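Local coordinates for cell division control protein 45 cdc45 putative (Entamoeba histolytica, PDB 6CC2) that probably takes part in DNA replication as a Cdc45 protein, a family known as part of the eukaryotic replicative helicase, at residues 266-271 with 301-306. Numbering follows the deposited sequence.
Sequences TLYDSL and IPLSQA
Ala306 O is the bump that enters the hollow formed by Thr266, Leu267 and Tyr268, a compact instance of one helix end docking against another; it sits 3.3 Å from Tyr268 CB and 3.7 Å from Thr266 CB. The Ala306 methyl lies across the opening between the two larger side chains, its CB 4.2 Å from Tyr268 CB and, a little more loosely, 4.4 Å from Leu267 CD2. Beyond the methyl on one flank, Leu267 and Ile301 reach out and meet tip to tip, CD2 against CD1 at 3.8 Å; Phe321 of helix 315-331 touches both. On the other flank the Leu303 methyl CD2 rests obliquely against the Tyr268 ring, 3.7 Å from CE1. With CG anti to the backbone N (chi1 -172°), the Tyr268 ring is swung to where that methyl meets it, and its OH is tied to Asp293 in helix 288-298, whose Ile296 touches Leu303 and Ala306. The contact belongs to a helical part of the chain, its centre about 27 Å from the chain centre, in which the C-terminal end of the short helix 303-306 abuts the first turn of helix 267-273. That first turn is N-capped by Thr266, whose OG1 accepts from Asp269 N. A second acceptor comes from the neighbouring helix: Ala306 O takes the N-H of Tyr268 at 2.9 Å, an N-H...O angle of 157° with the donor tilted 34° from the carbonyl plane. Leu267 N, poorly angled toward the same oxygen, instead gives its hydrogen to a water at 2.8 Å, and that water makes a weak return bond to Ala306 O.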
loop_
_atom_site.group_PDB
_atom_site.type_symbol
_atom_site.label_atom_id
_atom_site.label_comp_id
_atom_site.label_asym_id
_atom_site.label_seq_id
_atom_site.Cartn_x
_atom_site.Cartn_y
_atom_site.Cartn_z
ATOM N N THR A 266 -3.054 13.572 17.293
ATOM C CA THR A 266 -2.423 14.595 18.122
ATOM C C THR A 266 -1.044 14.887 17.546
ATOM O O THR A 266 -0.440 14.033 16.900
ATOM C CB THR A 266 -2.258 14.180 19.581
ATOM O OG1 THR A 266 -1.262 13.140 19.690
ATOM C CG2 THR A 266 -3.576 13.681 20.194
ATOM N N LEU A 267 -0.533 16.096 17.801
ATOM C CA LEU A 267 0.821 16.414 17.350
ATOM C C LEU A 267 1.821 15.423 17.919
ATOM O O LEU A 267 2.684 14.904 17.202
ATOM C CB LEU A 267 1.185 17.832 17.762
ATOM C CG LEU A 267 2.665 18.201 17.586
ATOM C CD1 LEU A 267 3.100 18.043 16.145
ATOM C CD2 LEU A 267 2.922 19.629 18.096
ATOM N N TYR A 268 1.704 15.139 19.217
ATOM C CA TYR A 268 2.662 14.291 19.911
ATOM C C TYR A 268 2.758 12.922 19.265
ATOM O O TYR A 268 3.852 12.455 18.937
ATOM C CB TYR A 268 2.239 14.173 21.374
ATOM C CG TYR A 268 3.215 13.487 22.287
ATOM C CD1 TYR A 268 4.218 14.202 22.932
ATOM C CD2 TYR A 268 3.118 12.134 22.524
ATOM C CE1 TYR A 268 5.106 13.589 23.787
ATOM C CE2 TYR A 268 4.015 11.496 23.383
ATOM C CZ TYR A 268 5.004 12.231 24.005
ATOM O OH TYR A 268 5.889 11.613 24.846
ATOM N N ASP A 269 1.618 12.260 19.077
ATOM C CA ASP A 269 1.636 10.896 18.585
ATOM C C ASP A 269 1.777 10.822 17.075
ATOM O O ASP A 269 2.400 9.889 16.567
ATOM C CB ASP A 269 0.382 10.186 19.046
ATOM C CG ASP A 269 0.560 9.567 20.432
ATOM O OD1 ASP A 269 1.668 9.066 20.703
ATOM O OD2 ASP A 269 -0.376 9.617 21.240
ATOM N N SER A 270 1.258 11.805 16.336
ATOM C CA SER A 270 1.463 11.784 14.889
ATOM C C SER A 270 2.944 11.899 14.572
ATOM O O SER A 270 3.487 11.157 13.749
ATOM C CB SER A 270 0.662 12.906 14.232
ATOM O OG SER A 270 0.894 12.930 12.831
ATOM N N LEU A 271 3.623 12.831 15.229
ATOM C CA LEU A 271 5.051 13.002 14.982
ATOM C C LEU A 271 5.840 11.759 15.358
ATOM O O LEU A 271 6.716 11.322 14.609
ATOM C CB LEU A 271 5.573 14.216 15.755
ATOM C CG LEU A 271 7.051 14.543 15.619
ATOM C CD1 LEU A 271 7.451 14.752 14.181
ATOM C CD2 LEU A 271 7.375 15.780 16.455
ATOM N N ILE A 301 6.205 24.036 23.120
ATOM C CA ILE A 301 4.831 23.554 23.200
ATOM C C ILE A 301 4.697 22.678 24.441
ATOM O O ILE A 301 5.386 21.655 24.543
ATOM C CB ILE A 301 4.440 22.775 21.939
ATOM C CG1 ILE A 301 4.585 23.667 20.701
ATOM C CG2 ILE A 301 3.022 22.233 22.057
ATOM C CD1 ILE A 301 4.442 22.921 19.385
ATOM N N PRO A 302 3.818 23.009 25.380
ATOM C CA PRO A 302 3.621 22.121 26.534
ATOM C C PRO A 302 2.981 20.800 26.120
ATOM O O PRO A 302 2.267 20.705 25.121
ATOM C CB PRO A 302 2.705 22.929 27.467
ATOM C CG PRO A 302 2.006 23.897 26.579
ATOM C CD PRO A 302 2.969 24.213 25.445
ATOM N N LEU A 303 3.239 19.763 26.918
ATOM C CA LEU A 303 2.655 18.458 26.606
ATOM C C LEU A 303 1.130 18.499 26.650
ATOM O O LEU A 303 0.468 17.753 25.918
ATOM C CB LEU A 303 3.186 17.406 27.572
ATOM C CG LEU A 303 4.641 16.986 27.386
ATOM C CD1 LEU A 303 4.961 15.842 28.351
ATOM C CD2 LEU A 303 4.944 16.550 25.961
ATOM N N SER A 304 0.551 19.359 27.480
ATOM C CA SER A 304 -0.904 19.470 27.532
ATOM C C SER A 304 -1.475 19.946 26.202
ATOM O O SER A 304 -2.623 19.630 25.871
ATOM C CB SER A 304 -1.318 20.428 28.649
ATOM O OG SER A 304 -0.848 21.731 28.374
ATOM N N GLN A 305 -0.705 20.714 25.442
ATOM C CA GLN A 305 -1.116 21.127 24.104
ATOM C C GLN A 305 -0.754 20.090 23.056
ATOM O O GLN A 305 -1.557 19.802 22.163
ATOM C CB GLN A 305 -0.480 22.479 23.750
ATOM C CG GLN A 305 -1.128 23.688 24.454
ATOM C CD GLN A 305 -2.491 24.051 23.866
ATOM O OE1 GLN A 305 -2.686 24.045 22.651
ATOM N NE2 GLN A 305 -3.440 24.376 24.737
ATOM N N ALA A 306 0.456 19.530 23.134
ATOM C CA ALA A 306 0.900 18.602 22.104
ATOM C C ALA A 306 0.107 17.302 22.138
ATOM O O ALA A 306 0.002 16.612 21.117
ATOM C CB ALA A 306 2.390 18.290 22.269
HETATM O O HOH W 1 -2.067 18.128 18.970
#